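Local coordinates for protein phytochromobilin synthase (PDB 6KME) that binds biliverdin IX alpha and probably reduces it to phytochromobilin, the chromophore of plant phytochromes, with electrons supplied by ferredoxin, at residues 54-59 and 73-78; 80-85 and 262-267; 109-114 and 140-145. The protein carries 1 engineered substitution. All coordinates share one frame; numbering follows the deposited sequence. Where two conformers were deposited one is given.

Contact 1 of 3, residues 54-59 and 73-78; sequences PLQEKY and MLSFEA
Gln56 reaches from a short 3-10 turn to the backbone of strand 69-77 and, in the conformer described, takes the place of a neighbouring strand there. Gln56 CB passes 4.1 Å from Ser75 OG. CG stands anti to the backbone N (chi1 -159°), and a bend at chi2 then lays the terminal amide beside Leu74, with CD between Ser75 N and Met73 O and OE1 the atom nearest Leu74 CA. At the tip the two heteroatoms divide the work. Gln56 OE1 accepts from Ser75 N at 2.9 Å. Gln56 NE2 donates to Met73 O, also at 2.9 Å, with that oxygen close to the amide plane. Backbone pairing within the hairpin, Met73 with Ser60 and Ser75 with Ser53, continues on both sides of this irregularity in strand 51-63. A water donates to Tyr59 O at 2.6 Å and is also bonded to Ser75 OG. Beyond it, Met73 SD lies 3.9 Å from Tyr59 CB and makes an oblique Met-aromatic contact with the ring, whose OH is bonded to Asp256 of helix 251-262. In this conformer a side-chain amide stands in for a peptide group, satisfying strand polar atoms where the main chain of 51-63 leaves the strand for a 3-10 turn.

Contact 2 of 3, residues 80-85 and 262-267; sequences KIRLLR and LFNGVN
A classic beta bulge, in which Arg82 and Leu83 both face Phe103, meets a type II turn from Phe263 to Val266 that follows the end of helix 251-262. Two arginines make the polar junction. Arg82 runs out with CG anti to the backbone N (chi1 -173°) and turns at chi3 to meet Asn264 end-on. Arg82 NH2 donates to Asn264 O at 2.9 Å and NH1 to Asn264 OD1 at 3.2 Å, with guanidinium and side-chain amide only 14° from coplanar. Asn264 ND2 is itself bonded to Lys260 O, which fixes the rotation of that amide. Arg85 instead presents its side. Arg85 NE reaches Leu262 O at 2.8 Å, in the carbonyl plane and on a lone pair. Arg85 NH2 reaches Leu262 O at 3.0 Å from a tilted position. Leu262 CD2 lies off-centre over one face of the Arg85 guanidinium, 3.7 Å above its plane, and Phe263 CE1 lies at its edge. Between the arginines, Leu83 CD2 packs on Asn264 CB at 3.8 Å. The positive charge of Arg85 at the carbonyl of Leu262, the last helical residue, is probably favourable. Arg85 also forms a salt bridge with Asp99 of strand 96-104, and Arg82 bonds to Gln228 of helix 218-238. Ile81 and Leu84, meanwhile, pack on helix 188-211, so strand 81-91 touches helices through several of its side chains.

Contact 3 of 3, residues 109-114 and 140-145; sequences DLPIFC and EDYKEK
The Tyr142 ring presents its edge to segment 109-114: Asp109 O lies in the ring plane, 3.2 Å from Tyr142 CE1, and the faces take no part in the contact between the two segments. Tyr146 and His134 meet the ring from elsewhere, the latter edge-to-face. The second flat group, the Asp109 carboxylate, is turned nearly perpendicular to the ring, with 84° between the planes, and slides past it in the opposite direction so that OD2 comes 3.8 Å from Tyr142 CE1.

The phenol extends beyond this edge to bond the main chain. Tyr142 OH donates to Asp109 O at 2.8 Å, the donor tilted 22° from the carbonyl plane, and accepts a hydrogen bond from Leu133 N. Pro111 closes in beside the hydroxyl, its CD 3.6 Å from Tyr142 OH. One helical turn further on, Lys145 comes toward the carboxylate from the opposite direction. With CG anti to the backbone N (chi1 177°) and the rest of the chain fully extended, Lys145 reaches across and places NZ 2.7 Å from Asp109 OD2, a salt bridge. It meets that oxygen on the syn side, a little out of the carboxylate plane. The other oxygen, OD1, is held by Tyr146 OH.

Helix 141-147 is thereby fastened to the approach of strand 112-119, which further along carries Cys114, a residue that touches the bound biliverdin. Pro111 O is in turn bonded to Trp205 of helix 188-211. Asp109 is thus held at its main chain by the buried, neutral hydroxyl of Tyr142 and at its carboxylate by the solvent-exposed Lys145 and by Tyr146, and the last two together would probably stabilise the charged form of the acid.

From the N terminus, contact 1 comes first and closes the small loop between strands 51-63 and 69-77, an edge hairpin of the antiparallel sheet. The next strand, 81-91, opens contact 2, which closes only at residues 262-267 and so encloses the remaining four strands of the main sheet and several helices. Contact 3 is nested inside that long loop and ties the lead-in to strand 112-119 to helix 141-147. No contacts cross. Contacts 1 and 2 touch through adjoining strands, Phe76 N lying 2.7 Å from Leu84 O, whereas contact 3 stands apart, its centre about 17 Å from that of contact 2. Sheet and surrounding helices thus join in the alpha/beta/alpha sandwich of ferredoxin-dependent bilin reductases.

Contact 1 of 3, residues 54-59 and 73-78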
loop_
_atom_site.group_PDB
_atom_site.type_symbol
_atom_site.label_atom_id
_atom_site.label_comp_id
_atom_site.label_asym_id
_atom_site.label_seq_id
_atom_site.Cartn_x
_atom_site.Cartn_y
_atom_site.Cartn_z
ATOM N N PRO A 54 17.948 3.684 8.232
ATOM C CA PRO A 54 19.095 4.233 7.488
ATOM C C PRO A 54 18.688 4.970 6.224
ATOM O O PRO A 54 19.467 5.782 5.717
ATOM C CB PRO A 54 19.931 2.990 7.154
ATOM C CG PRO A 54 19.408 1.902 8.037
ATOM C CD PRO A 54 17.986 2.214 8.304
ATOM N N LEU A 55 17.494 4.715 5.694
ATOM C CA LEU A 55 17.057 5.432 4.499
ATOM C C LEU A 55 16.912 6.931 4.744
ATOM O O LEU A 55 16.963 7.704 3.783
ATOM C CB LEU A 55 15.736 4.847 3.989
ATOM C CG LEU A 55 15.812 3.439 3.390
ATOM C CD1 LEU A 55 14.409 2.851 3.145
ATOM C CD2 LEU A 55 16.623 3.467 2.103
ATOM N N GLN A 56 16.757 7.359 6.004
ATOM C CA GLN A 56 16.548 8.780 6.252
ATOM C C GLN A 56 17.741 9.622 5.810
ATOM O O GLN A 56 17.566 10.817 5.542
ATOM C CB GLN A 56 16.232 9.027 7.735
ATOM C CG GLN A 56 15.515 10.363 8.014
ATOM C CD GLN A 56 14.066 10.404 7.520
ATOM O OE1 GLN A 56 13.195 9.717 8.056
ATOM N NE2 GLN A 56 13.804 11.227 6.508
ATOM N N GLU A 57 18.933 9.035 5.703
ATOM C CA GLU A 57 20.113 9.762 5.258
ATOM C C GLU A 57 20.209 9.862 3.745
ATOM O O GLU A 57 21.062 10.605 3.245
ATOM C CB GLU A 57 21.377 9.099 5.788
ATOM C CG GLU A 57 21.360 8.861 7.280
ATOM C CD GLU A 57 22.309 7.767 7.676
ATOM O OE1 GLU A 57 23.232 7.487 6.880
ATOM O OE2 GLU A 57 22.126 7.179 8.765
ATOM N N LYS A 58 19.377 9.121 3.008
ATOM C CA LYS A 58 19.370 9.184 1.553
ATOM C C LYS A 58 18.051 9.672 0.966
ATOM O O LYS A 58 18.039 10.095 -0.197
ATOM C CB LYS A 58 19.707 7.807 0.957
ATOM N N TYR A 59 16.955 9.653 1.732
ATOM C CA TYR A 59 15.629 10.054 1.240
ATOM C C TYR A 59 14.954 10.893 2.320
ATOM O O TYR A 59 14.453 10.348 3.305
ATOM C CB TYR A 59 14.780 8.835 0.882
ATOM C CG TYR A 59 15.431 8.019 -0.201
ATOM C CD1 TYR A 59 15.305 8.384 -1.539
ATOM C CD2 TYR A 59 16.212 6.916 0.115
ATOM C CE1 TYR A 59 15.939 7.660 -2.538
ATOM C CE2 TYR A 59 16.841 6.182 -0.875
ATOM C CZ TYR A 59 16.698 6.555 -2.198
ATOM O OH TYR A 59 17.333 5.826 -3.178
ATOM N N MET A 73 9.922 12.790 2.671
ATOM C CA MET A 73 10.028 11.362 2.937
ATOM C C MET A 73 10.517 11.104 4.356
ATOM O O MET A 73 11.441 11.768 4.842
ATOM C CB MET A 73 10.956 10.693 1.925
ATOM C CG MET A 73 10.375 10.710 0.523
ATOM S SD MET A 73 11.558 10.371 -0.772
ATOM C CE MET A 73 12.456 11.926 -0.859
ATOM N N LEU A 74 9.896 10.123 5.008
ATOM C CA LEU A 74 10.256 9.718 6.361
ATOM C C LEU A 74 10.363 8.202 6.401
ATOM O O LEU A 74 9.662 7.512 5.667
ATOM C CB LEU A 74 9.217 10.187 7.372
ATOM C CG LEU A 74 8.957 11.677 7.524
ATOM C CD1 LEU A 74 7.664 11.848 8.294
ATOM C CD2 LEU A 74 10.119 12.340 8.267
ATOM N N SER A 75 11.240 7.676 7.256
ATOM C CA SER A 75 11.340 6.225 7.332
ATOM C C SER A 75 11.783 5.798 8.729
ATOM O O SER A 75 12.569 6.481 9.397
ATOM C CB SER A 75 12.281 5.660 6.253
ATOM O OG SER A 75 13.551 6.297 6.253
ATOM N N PHE A 76 11.259 4.651 9.158
ATOM C CA PHE A 76 11.493 4.139 10.501
ATOM C C PHE A 76 11.487 2.621 10.444
ATOM O O PHE A 76 11.064 2.014 9.453
ATOM C CB PHE A 76 10.429 4.639 11.485
ATOM C CG PHE A 76 10.330 6.132 11.562
ATOM C CD1 PHE A 76 11.158 6.852 12.409
ATOM C CD2 PHE A 76 9.417 6.817 10.774
ATOM C CE1 PHE A 76 11.066 8.228 12.476
ATOM C CE2 PHE A 76 9.329 8.194 10.839
ATOM C CZ PHE A 76 10.149 8.896 11.675
ATOM N N GLU A 77 11.963 2.008 11.522
ATOM C CA GLU A 77 11.775 0.584 11.734
ATOM C C GLU A 77 11.446 0.352 13.200
ATOM O O GLU A 77 11.482 1.278 14.021
ATOM C CB GLU A 77 12.999 -0.236 11.289
ATOM C CG GLU A 77 14.344 0.254 11.780
ATOM C CD GLU A 77 15.491 -0.462 11.081
ATOM O OE1 GLU A 77 15.814 -0.110 9.921
ATOM O OE2 GLU A 77 16.047 -1.403 11.683
ATOM N N ALA A 78 11.087 -0.896 13.510
ATOM C CA ALA A 78 10.742 -1.312 14.869
ATOM C C ALA A 78 11.014 -2.806 14.967
ATOM O O ALA A 78 11.405 -3.445 13.983
ATOM C CB ALA A 78 9.286 -0.961 15.209
HETATM O O HOH W 1 13.261 8.721 4.935
#

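Contact 2 of 3, residues 80-85 and 262-267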
loop_
_atom_site.group_PDB
_atom_site.type_symbol
_atom_site.label_atom_id
_atom_site.label_comp_id
_atom_site.label_asym_id
_atom_site.label_seq_id
_atom_site.Cartn_x
_atom_site.Cartn_y
_atom_site.Cartn_z
ATOM N N LYS A 80 9.216 -5.477 15.078
ATOM C CA LYS A 80 8.487 -6.319 14.130
ATOM C C LYS A 80 8.329 -5.691 12.752
ATOM O O LYS A 80 7.831 -6.363 11.842
ATOM C CB LYS A 80 7.096 -6.668 14.687
ATOM C CG LYS A 80 7.153 -7.382 16.054
ATOM C CD LYS A 80 5.756 -7.643 16.608
ATOM C CE LYS A 80 5.815 -8.257 18.024
ATOM N NZ LYS A 80 4.416 -8.451 18.515
ATOM N N ILE A 81 8.742 -4.437 12.570
ATOM C CA ILE A 81 8.498 -3.684 11.341
ATOM C C ILE A 81 9.828 -3.524 10.619
ATOM O O ILE A 81 10.740 -2.849 11.114
ATOM C CB ILE A 81 7.858 -2.324 11.634
ATOM C CG1 ILE A 81 6.564 -2.529 12.428
ATOM C CG2 ILE A 81 7.581 -1.546 10.332
ATOM C CD1 ILE A 81 5.987 -1.255 12.974
ATOM N N ARG A 82 9.947 -4.160 9.450
ATOM C CA ARG A 82 11.129 -3.959 8.616
ATOM C C ARG A 82 11.248 -2.505 8.159
ATOM O O ARG A 82 12.346 -1.931 8.157
ATOM C CB ARG A 82 11.079 -4.903 7.407
ATOM C CG ARG A 82 12.334 -4.901 6.542
ATOM C CD ARG A 82 12.217 -5.839 5.362
ATOM N NE ARG A 82 11.189 -5.406 4.398
ATOM C CZ ARG A 82 11.348 -4.441 3.500
ATOM N NH1 ARG A 82 12.499 -3.783 3.429
ATOM N NH2 ARG A 82 10.353 -4.132 2.665
ATOM N N LEU A 83 10.136 -1.891 7.771
ATOM C CA LEU A 83 10.183 -0.540 7.212
ATOM C C LEU A 83 8.818 0.110 7.348
ATOM O O LEU A 83 7.821 -0.426 6.856
ATOM C CB LEU A 83 10.615 -0.558 5.739
ATOM C CG LEU A 83 10.602 0.830 5.091
ATOM C CD1 LEU A 83 11.503 1.828 5.864
ATOM C CD2 LEU A 83 11.010 0.745 3.621
ATOM N N LEU A 84 8.776 1.252 8.014
ATOM C CA LEU A 84 7.617 2.130 8.012
ATOM C C LEU A 84 8.049 3.399 7.296
ATOM O O LEU A 84 8.988 4.064 7.742
ATOM C CB LEU A 84 7.159 2.447 9.436
ATOM C CG LEU A 84 5.931 3.336 9.633
ATOM C CD1 LEU A 84 4.708 2.608 9.150
ATOM C CD2 LEU A 84 5.773 3.697 11.124
ATOM N N ARG A 85 7.386 3.730 6.184
ATOM C CA ARG A 85 7.867 4.846 5.378
ATOM C C ARG A 85 6.697 5.629 4.793
ATOM O O ARG A 85 5.627 5.079 4.499
ATOM C CB ARG A 85 8.841 4.359 4.282
ATOM C CG ARG A 85 8.237 4.085 2.900
ATOM C CD ARG A 85 7.353 2.845 2.888
ATOM N NE ARG A 85 6.856 2.493 1.543
ATOM C CZ ARG A 85 5.796 3.045 0.956
ATOM N NH1 ARG A 85 5.128 4.007 1.570
ATOM N NH2 ARG A 85 5.403 2.633 -0.251
ATOM N N LEU A 262 10.300 3.559 -1.699
ATOM C CA LEU A 262 8.901 3.174 -1.522
ATOM C C LEU A 262 8.757 1.669 -1.425
ATOM O O LEU A 262 7.981 1.166 -0.607
ATOM C CB LEU A 262 8.047 3.704 -2.683
ATOM C CG LEU A 262 7.932 5.233 -2.754
ATOM C CD1 LEU A 262 7.229 5.637 -4.034
ATOM C CD2 LEU A 262 7.172 5.779 -1.527
ATOM N N PHE A 263 9.475 0.928 -2.264
ATOM C CA PHE A 263 9.394 -0.524 -2.246
ATOM C C PHE A 263 10.762 -1.114 -1.983
ATOM O O PHE A 263 11.132 -2.159 -2.516
ATOM C CB PHE A 263 8.724 -1.021 -3.525
ATOM C CG PHE A 263 7.385 -0.378 -3.704
ATOM C CD1 PHE A 263 6.370 -0.641 -2.793
ATOM C CD2 PHE A 263 7.188 0.600 -4.653
ATOM C CE1 PHE A 263 5.150 0.004 -2.888
ATOM C CE2 PHE A 263 5.971 1.250 -4.763
ATOM C CZ PHE A 263 4.953 0.953 -3.878
ATOM N N ASN A 264 11.516 -0.418 -1.127
ATOM C CA ASN A 264 12.766 -0.932 -0.582
ATOM C C ASN A 264 12.586 -2.385 -0.166
ATOM O O ASN A 264 11.597 -2.742 0.482
ATOM C CB ASN A 264 13.193 -0.074 0.614
ATOM C CG ASN A 264 14.431 -0.606 1.301
ATOM O OD1 ASN A 264 14.342 -1.478 2.157
ATOM N ND2 ASN A 264 15.591 -0.070 0.943
ATOM N N GLY A 265 13.527 -3.225 -0.580
ATOM C CA GLY A 265 13.434 -4.657 -0.413
ATOM C C GLY A 265 13.250 -5.408 -1.717
ATOM O O GLY A 265 13.516 -6.619 -1.766
ATOM N N VAL A 266 12.797 -4.732 -2.777
ATOM C CA VAL A 266 12.719 -5.407 -4.068
ATOM C C VAL A 266 14.108 -5.876 -4.504
ATOM O O VAL A 266 14.243 -6.923 -5.148
ATOM C CB VAL A 266 12.042 -4.488 -5.114
ATOM C CG1 VAL A 266 12.869 -3.252 -5.332
ATOM C CG2 VAL A 266 11.837 -5.228 -6.407
ATOM N N ASN A 267 15.168 -5.152 -4.112
ATOM C CA ASN A 267 16.517 -5.604 -4.438
ATOM C C ASN A 267 17.027 -6.659 -3.459
ATOM O O ASN A 267 17.727 -7.590 -3.869
ATOM C CB ASN A 267 17.493 -4.426 -4.468
ATOM C CG ASN A 267 17.283 -3.520 -5.667
ATOM O OD1 ASN A 267 16.748 -3.938 -6.695
ATOM N ND2 ASN A 267 17.708 -2.264 -5.540
#

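Contact 3 of 3, residues 109-114 and 140-145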
loop_
_atom_site.group_PDB
_atom_site.type_symbol
_atom_site.label_atom_id
_atom_site.label_comp_id
_atom_site.label_asym_id
_atom_site.label_seq_id
_atom_site.Cartn_x
_atom_site.Cartn_y
_atom_site.Cartn_z
ATOM N N ASP A 109 4.160 -12.582 10.047
ATOM C CA ASP A 109 3.367 -12.671 8.818
ATOM C C ASP A 109 2.192 -11.691 8.775
ATOM O O ASP A 109 1.146 -11.990 8.181
ATOM C CB ASP A 109 2.860 -14.106 8.634
ATOM C CG ASP A 109 1.798 -14.494 9.652
ATOM O OD1 ASP A 109 1.731 -13.868 10.733
ATOM O OD2 ASP A 109 1.029 -15.436 9.362
ATOM N N LEU A 110 2.375 -10.505 9.358
ATOM C CA LEU A 110 1.333 -9.482 9.388
ATOM C C LEU A 110 0.930 -9.033 7.986
ATOM O O LEU A 110 1.738 -9.059 7.050
ATOM C CB LEU A 110 1.811 -8.249 10.156
ATOM C CG LEU A 110 1.869 -8.338 11.671
ATOM C CD1 LEU A 110 2.988 -7.448 12.184
ATOM C CD2 LEU A 110 0.523 -7.919 12.230
ATOM N N PRO A 111 -0.303 -8.557 7.831
ATOM C CA PRO A 111 -0.647 -7.810 6.623
ATOM C C PRO A 111 0.224 -6.567 6.492
ATOM O O PRO A 111 0.757 -6.034 7.468
ATOM C CB PRO A 111 -2.122 -7.439 6.834
ATOM C CG PRO A 111 -2.649 -8.475 7.778
ATOM C CD PRO A 111 -1.479 -8.805 8.691
ATOM N N ILE A 112 0.376 -6.118 5.251
ATOM C CA ILE A 112 1.056 -4.866 4.944
ATOM C C ILE A 112 0.045 -3.726 5.022
ATOM O O ILE A 112 -0.968 -3.739 4.319
ATOM C CB ILE A 112 1.713 -4.934 3.560
ATOM C CG1 ILE A 112 2.905 -5.894 3.623
ATOM C CG2 ILE A 112 2.106 -3.545 3.101
ATOM C CD1 ILE A 112 3.433 -6.334 2.260
ATOM N N PHE A 113 0.299 -2.750 5.897
ATOM C CA PHE A 113 -0.569 -1.585 5.958
ATOM C C PHE A 113 -0.282 -0.698 4.758
ATOM O O PHE A 113 0.877 -0.436 4.434
ATOM C CB PHE A 113 -0.390 -0.790 7.258
ATOM C CG PHE A 113 -1.368 0.361 7.380
ATOM C CD1 PHE A 113 -2.652 0.145 7.882
ATOM C CD2 PHE A 113 -1.028 1.639 6.932
ATOM C CE1 PHE A 113 -3.584 1.201 7.957
ATOM C CE2 PHE A 113 -1.943 2.690 6.998
ATOM C CZ PHE A 113 -3.226 2.471 7.520
ATOM N N CYS A 114 -1.344 -0.226 4.104
ATOM C CA CYS A 114 -1.232 0.451 2.815
ATOM C C CYS A 114 -2.214 1.619 2.764
ATOM O O CYS A 114 -3.427 1.414 2.876
ATOM C CB CYS A 114 -1.497 -0.549 1.684
ATOM S SG CYS A 114 -1.657 0.157 0.023
ATOM N N GLU A 140 -8.081 -20.645 3.113
ATOM C CA GLU A 140 -8.872 -19.958 4.126
ATOM C C GLU A 140 -8.117 -19.600 5.402
ATOM O O GLU A 140 -8.574 -18.711 6.126
ATOM C CB GLU A 140 -10.096 -20.807 4.508
ATOM N N ASP A 141 -6.987 -20.252 5.697
ATOM C CA ASP A 141 -6.373 -20.121 7.021
ATOM C C ASP A 141 -5.947 -18.681 7.311
ATOM O O ASP A 141 -6.315 -18.112 8.347
ATOM C CB ASP A 141 -5.179 -21.070 7.142
ATOM C CG ASP A 141 -5.598 -22.516 7.370
ATOM O OD1 ASP A 141 -6.692 -22.741 7.930
ATOM O OD2 ASP A 141 -4.828 -23.429 6.995
ATOM N N TYR A 142 -5.179 -18.072 6.400
ATOM C CA TYR A 142 -4.675 -16.716 6.624
ATOM C C TYR A 142 -5.812 -15.705 6.701
ATOM O O TYR A 142 -5.759 -14.760 7.500
ATOM C CB TYR A 142 -3.689 -16.329 5.517
ATOM C CG TYR A 142 -2.934 -15.025 5.749
ATOM C CD1 TYR A 142 -1.750 -14.999 6.493
ATOM C CD2 TYR A 142 -3.394 -13.825 5.217
ATOM C CE1 TYR A 142 -1.051 -13.804 6.698
ATOM C CE2 TYR A 142 -2.704 -12.623 5.419
ATOM C CZ TYR A 142 -1.541 -12.621 6.163
ATOM O OH TYR A 142 -0.876 -11.439 6.358
ATOM N N LYS A 143 -6.842 -15.875 5.864
ATOM C CA LYS A 143 -7.956 -14.931 5.854
ATOM C C LYS A 143 -8.694 -14.944 7.190
ATOM O O LYS A 143 -9.034 -13.886 7.732
ATOM C CB LYS A 143 -8.907 -15.251 4.693
ATOM C CG LYS A 143 -10.155 -14.376 4.637
ATOM C CD LYS A 143 -11.162 -14.922 3.633
ATOM C CE LYS A 143 -12.374 -14.007 3.474
ATOM N NZ LYS A 143 -13.533 -14.761 2.899
ATOM N N GLU A 144 -8.938 -16.134 7.742
ATOM C CA GLU A 144 -9.581 -16.225 9.048
ATOM C C GLU A 144 -8.674 -15.695 10.152
ATOM O O GLU A 144 -9.143 -15.042 11.090
ATOM C CB GLU A 144 -9.982 -17.672 9.333
ATOM C CG GLU A 144 -11.255 -18.083 8.622
ATOM C CD GLU A 144 -12.449 -17.266 9.077
ATOM O OE1 GLU A 144 -12.865 -17.430 10.246
ATOM O OE2 GLU A 144 -12.956 -16.449 8.276
ATOM N N LYS A 145 -7.374 -15.968 10.049
ATOM C CA LYS A 145 -6.428 -15.547 11.077
ATOM C C LYS A 145 -6.452 -14.031 11.281
ATOM O O LYS A 145 -6.307 -13.544 12.407
ATOM C CB LYS A 145 -5.025 -16.029 10.688
ATOM C CG LYS A 145 -3.898 -15.620 11.609
ATOM C CD LYS A 145 -2.550 -16.084 11.057
ATOM C CE LYS A 145 -1.427 -15.849 12.066
ATOM N NZ LYS A 145 -0.096 -16.344 11.596
#